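Side-chain contacts in 3-oxo-glucose-6-phosphate:glutamate aminotransferase (PDB 4K2M), which catalyses the reversible, pyridoxal phosphate-dependent transamination of 3-dehydroglucose 6-phosphate with glutamate to give kanosamine 6-phosphate, a step towards antibiotic production: residues 40-45 with 83-88; 321-326 with 348-353; 327-332 with 428-433. All blocks are in the same frame, centred on the assembly; numbering follows the deposited sequence.

Contact 1: 40-45 with 83-88; sequences NERWKQ and VEDILN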
loop_
_atom_site.group_PDB
_atom_site.type_symbol
_atom_site.label_atom_id
_atom_site.label_comp_id
_atom_site.label_asym_id
_atom_site.label_seq_id
_atom_site.Cartn_x
_atom_site.Cartn_y
_atom_site.Cartn_z
ATOM N N ASN A 40 -24.788 -5.785 -7.469
ATOM C CA ASN A 40 -25.800 -5.901 -8.512
ATOM C C ASN A 40 -26.370 -4.556 -8.934
ATOM O O ASN A 40 -27.312 -4.491 -9.728
ATOM C CB ASN A 40 -26.948 -6.794 -8.032
ATOM C CG ASN A 40 -26.599 -8.268 -8.018
ATOM O OD1 ASN A 40 -25.702 -8.728 -8.733
ATOM N ND2 ASN A 40 -27.330 -9.030 -7.208
ATOM N N GLU A 41 -25.811 -3.465 -8.423
ATOM C CA GLU A 41 -26.429 -2.160 -8.644
ATOM C C GLU A 41 -26.604 -1.805 -10.124
ATOM O O GLU A 41 -27.650 -1.281 -10.529
ATOM C CB GLU A 41 -25.680 -1.056 -7.888
ATOM C CG GLU A 41 -26.002 -1.012 -6.396
ATOM C CD GLU A 41 -27.452 -0.640 -6.128
ATOM O OE1 GLU A 41 -28.100 -1.316 -5.298
ATOM O OE2 GLU A 41 -27.942 0.332 -6.743
ATOM N N ARG A 42 -25.596 -2.106 -10.936
ATOM C CA ARG A 42 -25.661 -1.755 -12.351
ATOM C C ARG A 42 -26.608 -2.656 -13.145
ATOM O O ARG A 42 -27.015 -2.307 -14.248
ATOM C CB ARG A 42 -24.258 -1.702 -12.969
ATOM C CG ARG A 42 -23.421 -0.525 -12.463
ATOM C CD ARG A 42 -24.060 0.804 -12.870
ATOM N NE ARG A 42 -23.570 1.950 -12.101
ATOM C CZ ARG A 42 -24.147 2.415 -10.995
ATOM N NH1 ARG A 42 -25.235 1.827 -10.513
ATOM N NH2 ARG A 42 -23.633 3.468 -10.366
ATOM N N TRP A 43 -26.979 -3.798 -12.572
ATOM C CA TRP A 43 -27.963 -4.689 -13.205
ATOM C C TRP A 43 -29.362 -4.072 -13.140
ATOM O O TRP A 43 -30.173 -4.240 -14.057
ATOM C CB TRP A 43 -28.005 -6.048 -12.506
ATOM C CG TRP A 43 -27.135 -7.138 -13.076
ATOM C CD1 TRP A 43 -26.317 -7.977 -12.368
ATOM C CD2 TRP A 43 -27.040 -7.551 -14.451
ATOM N NE1 TRP A 43 -25.718 -8.883 -13.217
ATOM C CE2 TRP A 43 -26.139 -8.640 -14.501
ATOM C CE3 TRP A 43 -27.637 -7.113 -15.641
ATOM C CZ2 TRP A 43 -25.808 -9.289 -15.690
ATOM C CZ3 TRP A 43 -27.309 -7.747 -16.825
ATOM C CH2 TRP A 43 -26.405 -8.825 -16.847
ATOM N N LYS A 44 -29.635 -3.358 -12.050
ATOM C CA LYS A 44 -30.964 -2.789 -11.780
ATOM C C LYS A 44 -31.564 -2.001 -12.941
ATOM O O LYS A 44 -32.712 -2.232 -13.336
ATOM C CB LYS A 44 -30.923 -1.894 -10.542
ATOM C CG LYS A 44 -30.833 -2.635 -9.216
ATOM C CD LYS A 44 -30.858 -1.636 -8.065
ATOM C CE LYS A 44 -31.449 -2.239 -6.799
ATOM N NZ LYS A 44 -32.706 -1.537 -6.395
ATOM N N GLN A 45 -30.800 -1.060 -13.480
ATOM C CA GLN A 45 -31.302 -0.246 -14.582
ATOM C C GLN A 45 -31.342 -1.083 -15.850
ATOM O O GLN A 45 -32.282 -0.997 -16.650
ATOM C CB GLN A 45 -30.413 0.983 -14.796
ATOM C CG GLN A 45 -30.756 1.799 -16.045
ATOM C CD GLN A 45 -32.118 2.483 -15.963
ATOM O OE1 GLN A 45 -32.575 2.867 -14.883
ATOM N NE2 GLN A 45 -32.769 2.640 -17.112
ATOM N N VAL A 83 -15.683 6.637 -13.580
ATOM C CA VAL A 83 -14.885 7.833 -13.319
ATOM C C VAL A 83 -15.766 8.900 -12.695
ATOM O O VAL A 83 -15.369 9.563 -11.733
ATOM C CB VAL A 83 -14.188 8.363 -14.589
ATOM C CG1 VAL A 83 -13.557 9.730 -14.334
ATOM C CG2 VAL A 83 -13.109 7.383 -15.044
ATOM N N GLU A 84 -16.977 9.049 -13.224
ATOM C CA GLU A 84 -17.920 10.015 -12.673
ATOM C C GLU A 84 -18.296 9.683 -11.223
ATOM O O GLU A 84 -18.270 10.567 -10.355
ATOM C CB GLU A 84 -19.171 10.107 -13.564
ATOM C CG GLU A 84 -20.229 11.070 -13.052
ATOM C CD GLU A 84 -21.305 11.352 -14.091
ATOM O OE1 GLU A 84 -21.218 10.789 -15.203
ATOM O OE2 GLU A 84 -22.228 12.143 -13.800
ATOM N N ASP A 85 -18.625 8.417 -10.957
ATOM C CA ASP A 85 -18.946 7.970 -9.604
ATOM C C ASP A 85 -17.788 8.224 -8.646
ATOM O O ASP A 85 -18.000 8.621 -7.500
ATOM C CB ASP A 85 -19.271 6.472 -9.577
ATOM C CG ASP A 85 -20.607 6.145 -10.218
ATOM O OD1 ASP A 85 -21.411 7.076 -10.435
ATOM O OD2 ASP A 85 -20.857 4.951 -10.491
ATOM N N ILE A 86 -16.569 7.949 -9.108
ATOM C CA ILE A 86 -15.385 8.069 -8.250
ATOM C C ILE A 86 -15.086 9.530 -7.932
ATOM O O ILE A 86 -14.822 9.883 -6.784
ATOM C CB ILE A 86 -14.162 7.376 -8.887
ATOM C CG1 ILE A 86 -14.369 5.855 -8.917
ATOM C CG2 ILE A 86 -12.883 7.718 -8.137
ATOM C CD1 ILE A 86 -13.473 5.145 -9.947
ATOM N N LEU A 87 -15.149 10.387 -8.940
ATOM C CA LEU A 87 -14.956 11.819 -8.713
ATOM C C LEU A 87 -15.990 12.365 -7.733
ATOM O O LEU A 87 -15.676 13.231 -6.912
ATOM C CB LEU A 87 -15.002 12.588 -10.028
ATOM C CG LEU A 87 -13.783 12.412 -10.924
ATOM C CD1 LEU A 87 -14.037 13.020 -12.304
ATOM C CD2 LEU A 87 -12.557 13.065 -10.287
ATOM N N ASN A 88 -17.215 11.859 -7.828
ATOM C CA ASN A 88 -18.288 12.236 -6.908
ATOM C C ASN A 88 -18.004 11.860 -5.456
ATOM O O ASN A 88 -18.191 12.677 -4.552
ATOM C CB ASN A 88 -19.628 11.626 -7.342
ATOM C CG ASN A 88 -20.300 12.419 -8.446
ATOM O OD1 ASN A 88 -20.087 13.624 -8.567
ATOM N ND2 ASN A 88 -21.110 11.743 -9.261
#

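Contact 2: 321-326 with 348-353; sequences FLADRY and HVWHLF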
loop_
_atom_site.group_PDB
_atom_site.type_symbol
_atom_site.label_atom_id
_atom_site.label_comp_id
_atom_site.label_asym_id
_atom_site.label_seq_id
_atom_site.Cartn_x
_atom_site.Cartn_y
_atom_site.Cartn_z
ATOM N N PHE A 321 -19.894 -14.041 -20.888
ATOM C CA PHE A 321 -20.440 -14.005 -22.243
ATOM C C PHE A 321 -19.307 -14.084 -23.247
ATOM O O PHE A 321 -19.377 -14.836 -24.225
ATOM C CB PHE A 321 -21.265 -12.738 -22.498
ATOM C CG PHE A 321 -21.907 -12.711 -23.860
ATOM C CD1 PHE A 321 -23.102 -13.390 -24.085
ATOM C CD2 PHE A 321 -21.312 -12.034 -24.916
ATOM C CE1 PHE A 321 -23.707 -13.383 -25.338
ATOM C CE2 PHE A 321 -21.909 -12.020 -26.175
ATOM C CZ PHE A 321 -23.108 -12.706 -26.383
ATOM N N LEU A 322 -18.256 -13.309 -23.005
ATOM C CA LEU A 322 -17.082 -13.343 -23.868
ATOM C C LEU A 322 -16.446 -14.729 -23.913
ATOM O O LEU A 322 -16.079 -15.206 -24.988
ATOM C CB LEU A 322 -16.043 -12.319 -23.407
ATOM C CG LEU A 322 -16.451 -10.877 -23.705
ATOM C CD1 LEU A 322 -15.506 -9.930 -22.964
ATOM C CD2 LEU A 322 -16.447 -10.565 -25.220
ATOM N N ALA A 323 -16.308 -15.374 -22.759
ATOM C CA ALA A 323 -15.680 -16.688 -22.704
ATOM C C ALA A 323 -16.527 -17.698 -23.467
ATOM O O ALA A 323 -16.011 -18.504 -24.241
ATOM C CB ALA A 323 -15.470 -17.141 -21.254
ATOM N N ASP A 324 -17.836 -17.635 -23.251
ATOM C CA ASP A 324 -18.772 -18.528 -23.940
ATOM C C ASP A 324 -18.661 -18.343 -25.450
ATOM O O ASP A 324 -18.715 -19.317 -26.208
ATOM C CB ASP A 324 -20.199 -18.231 -23.463
ATOM C CG ASP A 324 -21.251 -19.097 -24.148
ATOM O OD1 ASP A 324 -21.151 -20.342 -24.097
ATOM O OD2 ASP A 324 -22.188 -18.521 -24.714
ATOM N N ARG A 325 -18.487 -17.102 -25.883
ATOM C CA ARG A 325 -18.441 -16.784 -27.316
ATOM C C ARG A 325 -17.152 -17.325 -27.943
ATOM O O ARG A 325 -17.187 -17.887 -29.039
ATOM C CB ARG A 325 -18.575 -15.276 -27.520
ATOM C CG ARG A 325 -18.897 -14.842 -28.959
ATOM C CD ARG A 325 -19.438 -13.413 -28.958
ATOM N NE ARG A 325 -19.879 -12.952 -30.284
ATOM C CZ ARG A 325 -19.112 -12.306 -31.161
ATOM N NH1 ARG A 325 -17.846 -12.057 -30.884
ATOM N NH2 ARG A 325 -19.615 -11.902 -32.329
ATOM N N TYR A 326 -16.024 -17.174 -27.247
ATOM C CA TYR A 326 -14.777 -17.801 -27.692
ATOM C C TYR A 326 -14.930 -19.305 -27.789
ATOM O O TYR A 326 -14.491 -19.925 -28.762
ATOM C CB TYR A 326 -13.642 -17.531 -26.698
ATOM C CG TYR A 326 -12.848 -16.261 -26.892
ATOM C CD1 TYR A 326 -12.461 -15.826 -28.161
ATOM C CD2 TYR A 326 -12.446 -15.516 -25.790
ATOM C CE1 TYR A 326 -11.702 -14.676 -28.320
ATOM C CE2 TYR A 326 -11.691 -14.369 -25.936
ATOM C CZ TYR A 326 -11.325 -13.953 -27.205
ATOM O OH TYR A 326 -10.579 -12.810 -27.335
ATOM N N HIS A 348 -15.717 -20.812 -12.776
ATOM C CA HIS A 348 -14.701 -19.986 -13.434
ATOM C C HIS A 348 -15.269 -18.569 -13.513
ATOM O O HIS A 348 -16.458 -18.395 -13.797
ATOM C CB HIS A 348 -14.471 -20.514 -14.866
ATOM C CG HIS A 348 -13.100 -20.248 -15.422
ATOM N ND1 HIS A 348 -12.488 -19.014 -15.368
ATOM C CD2 HIS A 348 -12.243 -21.069 -16.080
ATOM C CE1 HIS A 348 -11.299 -19.093 -15.950
ATOM N NE2 HIS A 348 -11.131 -20.324 -16.392
ATOM N N VAL A 349 -14.441 -17.555 -13.253
ATOM C CA VAL A 349 -14.894 -16.176 -13.421
ATOM C C VAL A 349 -14.165 -15.442 -14.548
ATOM O O VAL A 349 -14.369 -14.254 -14.750
ATOM C CB VAL A 349 -14.854 -15.350 -12.115
ATOM C CG1 VAL A 349 -15.840 -15.903 -11.102
ATOM C CG2 VAL A 349 -13.419 -15.310 -11.516
ATOM N N TRP A 350 -13.316 -16.164 -15.271
ATOM C CA TRP A 350 -12.789 -15.677 -16.540
ATOM C C TRP A 350 -12.004 -14.394 -16.378
ATOM O O TRP A 350 -12.211 -13.416 -17.096
ATOM C CB TRP A 350 -13.926 -15.514 -17.564
ATOM C CG TRP A 350 -14.710 -16.791 -17.702
ATOM C CD1 TRP A 350 -15.985 -17.028 -17.255
ATOM C CD2 TRP A 350 -14.251 -18.014 -18.289
ATOM N NE1 TRP A 350 -16.343 -18.340 -17.532
ATOM C CE2 TRP A 350 -15.294 -18.959 -18.167
ATOM C CE3 TRP A 350 -13.053 -18.405 -18.908
ATOM C CZ2 TRP A 350 -15.183 -20.266 -18.651
ATOM C CZ3 TRP A 350 -12.939 -19.710 -19.381
ATOM C CH2 TRP A 350 -14.002 -20.624 -19.253
ATOM N N HIS A 351 -11.075 -14.401 -15.425
ATOM C CA HIS A 351 -10.160 -13.279 -15.307
ATOM C C HIS A 351 -9.213 -13.232 -16.516
ATOM O O HIS A 351 -8.926 -12.162 -17.063
ATOM C CB HIS A 351 -9.337 -13.389 -14.025
ATOM C CG HIS A 351 -8.309 -12.311 -13.903
ATOM N ND1 HIS A 351 -8.643 -10.979 -13.797
ATOM C CD2 HIS A 351 -6.957 -12.364 -13.906
ATOM C CE1 HIS A 351 -7.538 -10.255 -13.724
ATOM N NE2 HIS A 351 -6.502 -11.070 -13.790
ATOM N N LEU A 352 -8.712 -14.405 -16.904
ATOM C CA LEU A 352 -7.907 -14.576 -18.109
ATOM C C LEU A 352 -8.506 -15.731 -18.890
ATOM O O LEU A 352 -9.168 -16.587 -18.304
ATOM C CB LEU A 352 -6.433 -14.841 -17.748
ATOM C CG LEU A 352 -5.709 -13.594 -17.202
ATOM C CD1 LEU A 352 -4.586 -13.937 -16.191
ATOM C CD2 LEU A 352 -5.154 -12.732 -18.340
ATOM N N PHE A 353 -8.281 -15.755 -20.205
ATOM C CA PHE A 353 -8.884 -16.774 -21.068
ATOM C C PHE A 353 -7.783 -17.560 -21.759
ATOM O O PHE A 353 -7.205 -17.089 -22.748
ATOM C CB PHE A 353 -9.797 -16.150 -22.138
ATOM C CG PHE A 353 -10.528 -17.181 -22.948
ATOM C CD1 PHE A 353 -11.745 -17.686 -22.498
ATOM C CD2 PHE A 353 -9.973 -17.697 -24.128
ATOM C CE1 PHE A 353 -12.416 -18.683 -23.209
ATOM C CE2 PHE A 353 -10.646 -18.688 -24.855
ATOM C CZ PHE A 353 -11.867 -19.186 -24.382
#

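Contact 3: 327-332 with 428-433; sequences ITQLAE and RVMEGL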
loop_
_atom_site.group_PDB
_atom_site.type_symbol
_atom_site.label_atom_id
_atom_site.label_comp_id
_atom_site.label_asym_id
_atom_site.label_seq_id
_atom_site.Cartn_x
_atom_site.Cartn_y
_atom_site.Cartn_z
ATOM N N ILE A 327 -15.508 -19.917 -26.758
ATOM C CA ILE A 327 -15.536 -21.384 -26.698
ATOM C C ILE A 327 -16.414 -21.937 -27.814
ATOM O O ILE A 327 -16.065 -22.918 -28.475
ATOM C CB ILE A 327 -15.993 -21.885 -25.317
ATOM C CG1 ILE A 327 -14.908 -21.589 -24.270
ATOM C CG2 ILE A 327 -16.310 -23.382 -25.351
ATOM C CD1 ILE A 327 -15.390 -21.772 -22.814
ATOM N N THR A 328 -17.544 -21.289 -28.043
ATOM C CA THR A 328 -18.442 -21.720 -29.103
ATOM C C THR A 328 -17.853 -21.452 -30.495
ATOM O O THR A 328 -17.835 -22.345 -31.348
ATOM C CB THR A 328 -19.823 -21.050 -28.942
ATOM O OG1 THR A 328 -20.388 -21.470 -27.689
ATOM C CG2 THR A 328 -20.773 -21.447 -30.083
ATOM N N GLN A 329 -17.366 -20.240 -30.737
ATOM C CA GLN A 329 -16.992 -19.868 -32.101
ATOM C C GLN A 329 -15.639 -20.447 -32.532
ATOM O O GLN A 329 -15.382 -20.582 -33.734
ATOM C CB GLN A 329 -17.094 -18.348 -32.331
ATOM C CG GLN A 329 -18.564 -17.850 -32.240
ATOM C CD GLN A 329 -18.800 -16.459 -32.810
ATOM O OE1 GLN A 329 -18.026 -15.959 -33.633
ATOM N NE2 GLN A 329 -19.892 -15.827 -32.376
ATOM N N LEU A 330 -14.789 -20.807 -31.565
ATOM C CA LEU A 330 -13.509 -21.437 -31.882
ATOM C C LEU A 330 -13.598 -22.953 -31.864
ATOM O O LEU A 330 -12.596 -23.632 -32.066
ATOM C CB LEU A 330 -12.400 -20.989 -30.910
ATOM C CG LEU A 330 -12.069 -19.496 -30.952
ATOM C CD1 LEU A 330 -11.045 -19.199 -29.876
ATOM C CD2 LEU A 330 -11.543 -19.078 -32.326
ATOM N N ALA A 331 -14.796 -23.476 -31.627
ATOM C CA ALA A 331 -15.014 -24.917 -31.438
ATOM C C ALA A 331 -14.324 -25.812 -32.467
ATOM O O ALA A 331 -13.739 -26.841 -32.116
ATOM C CB ALA A 331 -16.506 -25.218 -31.419
ATOM N N GLU A 332 -14.419 -25.435 -33.737
ATOM C CA GLU A 332 -13.885 -26.268 -34.813
ATOM C C GLU A 332 -12.393 -26.505 -34.642
ATOM O O GLU A 332 -11.897 -27.608 -34.918
ATOM C CB GLU A 332 -14.155 -25.623 -36.173
ATOM C CG GLU A 332 -13.814 -26.525 -37.359
ATOM C CD GLU A 332 -13.683 -25.756 -38.671
ATOM O OE1 GLU A 332 -14.456 -24.797 -38.898
ATOM O OE2 GLU A 332 -12.795 -26.110 -39.474
ATOM N N ARG A 428 -12.285 -10.254 -34.641
ATOM C CA ARG A 428 -10.993 -10.206 -35.306
ATOM C C ARG A 428 -9.983 -11.159 -34.679
ATOM O O ARG A 428 -9.202 -11.810 -35.388
ATOM C CB ARG A 428 -10.431 -8.779 -35.334
ATOM C CG ARG A 428 -9.147 -8.684 -36.173
ATOM C CD ARG A 428 -8.770 -7.260 -36.526
ATOM N NE ARG A 428 -7.596 -7.203 -37.400
ATOM C CZ ARG A 428 -7.647 -7.246 -38.730
ATOM N NH1 ARG A 428 -8.815 -7.348 -39.352
ATOM N NH2 ARG A 428 -6.528 -7.183 -39.441
ATOM N N VAL A 429 -10.006 -11.263 -33.349
ATOM C CA VAL A 429 -9.149 -12.224 -32.660
ATOM C C VAL A 429 -9.414 -13.625 -33.181
ATOM O O VAL A 429 -8.488 -14.383 -33.483
ATOM C CB VAL A 429 -9.391 -12.213 -31.138
ATOM C CG1 VAL A 429 -8.591 -13.352 -30.464
ATOM C CG2 VAL A 429 -8.995 -10.873 -30.554
ATOM N N MET A 430 -10.692 -13.962 -33.288
ATOM C CA MET A 430 -11.086 -15.313 -33.646
ATOM C C MET A 430 -10.806 -15.630 -35.108
ATOM O O MET A 430 -10.316 -16.709 -35.427
ATOM C CB MET A 430 -12.558 -15.534 -33.305
ATOM C CG MET A 430 -12.781 -15.570 -31.797
ATOM S SD MET A 430 -14.451 -15.988 -31.326
ATOM C CE MET A 430 -15.374 -14.652 -32.081
ATOM N N GLU A 431 -11.110 -14.686 -35.992
ATOM C CA GLU A 431 -10.832 -14.889 -37.407
ATOM C C GLU A 431 -9.330 -14.983 -37.650
ATOM O O GLU A 431 -8.874 -15.810 -38.436
ATOM C CB GLU A 431 -11.462 -13.773 -38.235
ATOM C CG GLU A 431 -12.976 -13.726 -38.089
ATOM C CD GLU A 431 -13.615 -12.680 -38.969
ATOM O OE1 GLU A 431 -14.443 -11.894 -38.453
ATOM O OE2 GLU A 431 -13.295 -12.653 -40.178
ATOM N N GLY A 432 -8.564 -14.148 -36.954
ATOM C CA GLY A 432 -7.113 -14.183 -37.049
ATOM C C GLY A 432 -6.578 -15.528 -36.586
ATOM O O GLY A 432 -5.665 -16.103 -37.188
ATOM N N LEU A 433 -7.141 -16.043 -35.500
ATOM C CA LEU A 433 -6.701 -17.326 -34.983
ATOM C C LEU A 433 -6.987 -18.439 -35.994
ATOM O O LEU A 433 -6.128 -19.309 -36.227
ATOM C CB LEU A 433 -7.375 -17.627 -33.645
ATOM C CG LEU A 433 -6.751 -18.750 -32.824
ATOM C CD1 LEU A 433 -5.320 -18.383 -32.413
ATOM C CD2 LEU A 433 -7.610 -19.029 -31.594
#

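Contact 1: 40-45 with 83-88
A salt bridge between Arg42 and Asp85 joins the additional N-terminal domain of this enzyme to its aminotransferase domain, linking the short helix 41-46 with helix 80-93. It is a surface contact that illustrates how two backbones can be tied at long range by side chains alone: the CA atoms of Arg42 and Asp85 lie 12.1 Å apart, and the two side chains reach across from opposite directions to close the gap. The arginine chain bends at its second torsion (chi2 -64°) before it straightens, which presents one terminal nitrogen to the acid. Between the two segments that nitrogen does all the close touching, since Arg42 NH2 donates to Asp85 OD2 at 3.1 Å with an N-H...O angle of 153°. The oxygen sits at the edge of the guanidinium and close to its plane, whereas the donor comes to OD2 on its syn side and somewhat above the carboxylate plane. The two flat groups are turned steeply against each other, with planes 70° apart, so the paired, coplanar form of arginine-carboxylate bridge is not made here. Asp85 OD2 also hydrogen-bonds Tyr311 OH, a stronger partner, while Val83, Ile86 and Leu87 of helix 80-93 pack on Leu94 of the second subunit. Arg42 was modelled in two conformers and the bond described belongs to one of them, so the bridge is doubtful as a permanent link and probably only partly populated. One bond of moderate directness ties a single NH2 and so probably restrains the guanidinium only loosely. The acid, anchored by Tyr311, is therefore likely to be the steadier member, with the arginine a more adaptable link between the domains.

Contact 2: 321-326 with 348-353
The methyl group of Ala323 is set almost squarely on the indole of Trp350, and this is the tight part of the contact. Ala323 CB comes to 3.3 Å from Trp350 CD2 and lies 3.5 Å from the centroid of the five-membered ring, a CH-pi contact over the face. The indole is sandwiched between this methyl group and, on its opposite face, the imidazole of His348, which is oriented in part by a bond from the backbone Trp350 N to His348 ND1 at 3.0 Å (N-H...N angle 148°). Next along helix 312-329, Tyr326 meets Phe353, whose CG lies anti to the backbone N (chi1 -174°) and so carries the ring to the tyrosine. Tyr326 CB approaches Phe353 CZ to 3.4 Å, and Tyr326 CD2 is placed above the middle of the phenylalanine ring. The two rings meet obliquely, with centroids 4.7 Å apart and planes at 35°. Packing is looser between these two close pairs, where Phe353 CE1 stands 3.9 Å from Ala323 CB. The four touching residues are all buried, so even this slacker seam has no solvent side; the polar end of Tyr326 is satisfied away from it by Pro416 O. Trp350 itself stays about 10 Å from Gln227, a cofactor-binding residue, measured between side chains. Phe353 leads into strand 353-356, and the antiparallel pairing of this strand with strand 412-415, beside helices 312-329 and 423-441, is consistent with the small C-terminal domain of the aspartate aminotransferase fold.

Contact 3: 327-332 with 428-433
Leu330 and Met430 meet where helix 312-329 gives way to helix 331-335, and the torsions of a few side chains decide how. Leu330 lies in the short break between those helices; its CG stands anti to the carbonyl carbon (chi1 -63°), which directs the forked end at helix 423-441. Each prong finds a different residue. Leu330 CD2 rests 3.8 Å from Met430 CG and equally near Met430 CB, approaching the methionine at a slant, while Leu330 CD1 is 3.8 Å from Leu433 CD2. Leu433 adopts the other common leucine form, with CG anti to its backbone N (chi1 -165°), and its branch meets Leu330 at about a right angle. The three buried side chains thus form an apolar seam between the helices of the C-terminal part of an aspartate aminotransferase fold; Phe434 and Leu341 add to it round Leu330, and Leu433 reaches Ile355 of strand 353-356. Met430 is extended as far as its sulfur and then turns at the last torsion (chi3 -61°), swinging the methyl group round towards Gln329. Gln329 is solvent-exposed, and its amide oxygen lies against the methyl group of the buried methionine, with Met430 CE 3.3 Å from Gln329 OE1. The glutamine chain runs out straight beyond its CG and crosses the methionine at about a right angle. Closer to the backbone, Met430 SD sits 3.7 Å from Gln329 CB.

Overall arrangement
Contacts 2 and 3 are neighbours, with centres 13 Å apart, and both use helix 312-329: contact 2 seats the loop before strand 353-356 on it, and contact 3 packs its end against helix 423-441. They touch directly, Tyr326 CD1 lying 3.7 Å from Met430 CG, and their segments alternate along the chain, so distant parts of the C-terminal region are interleaved into one packed unit. Contact 1 closes earlier in the sequence and stands apart, its centre 23 Å from that of contact 2 and 33 Å from that of contact 3. It bridges the N-terminal and aminotransferase domains, whereas the other two lie within the aminotransferase part of the chain.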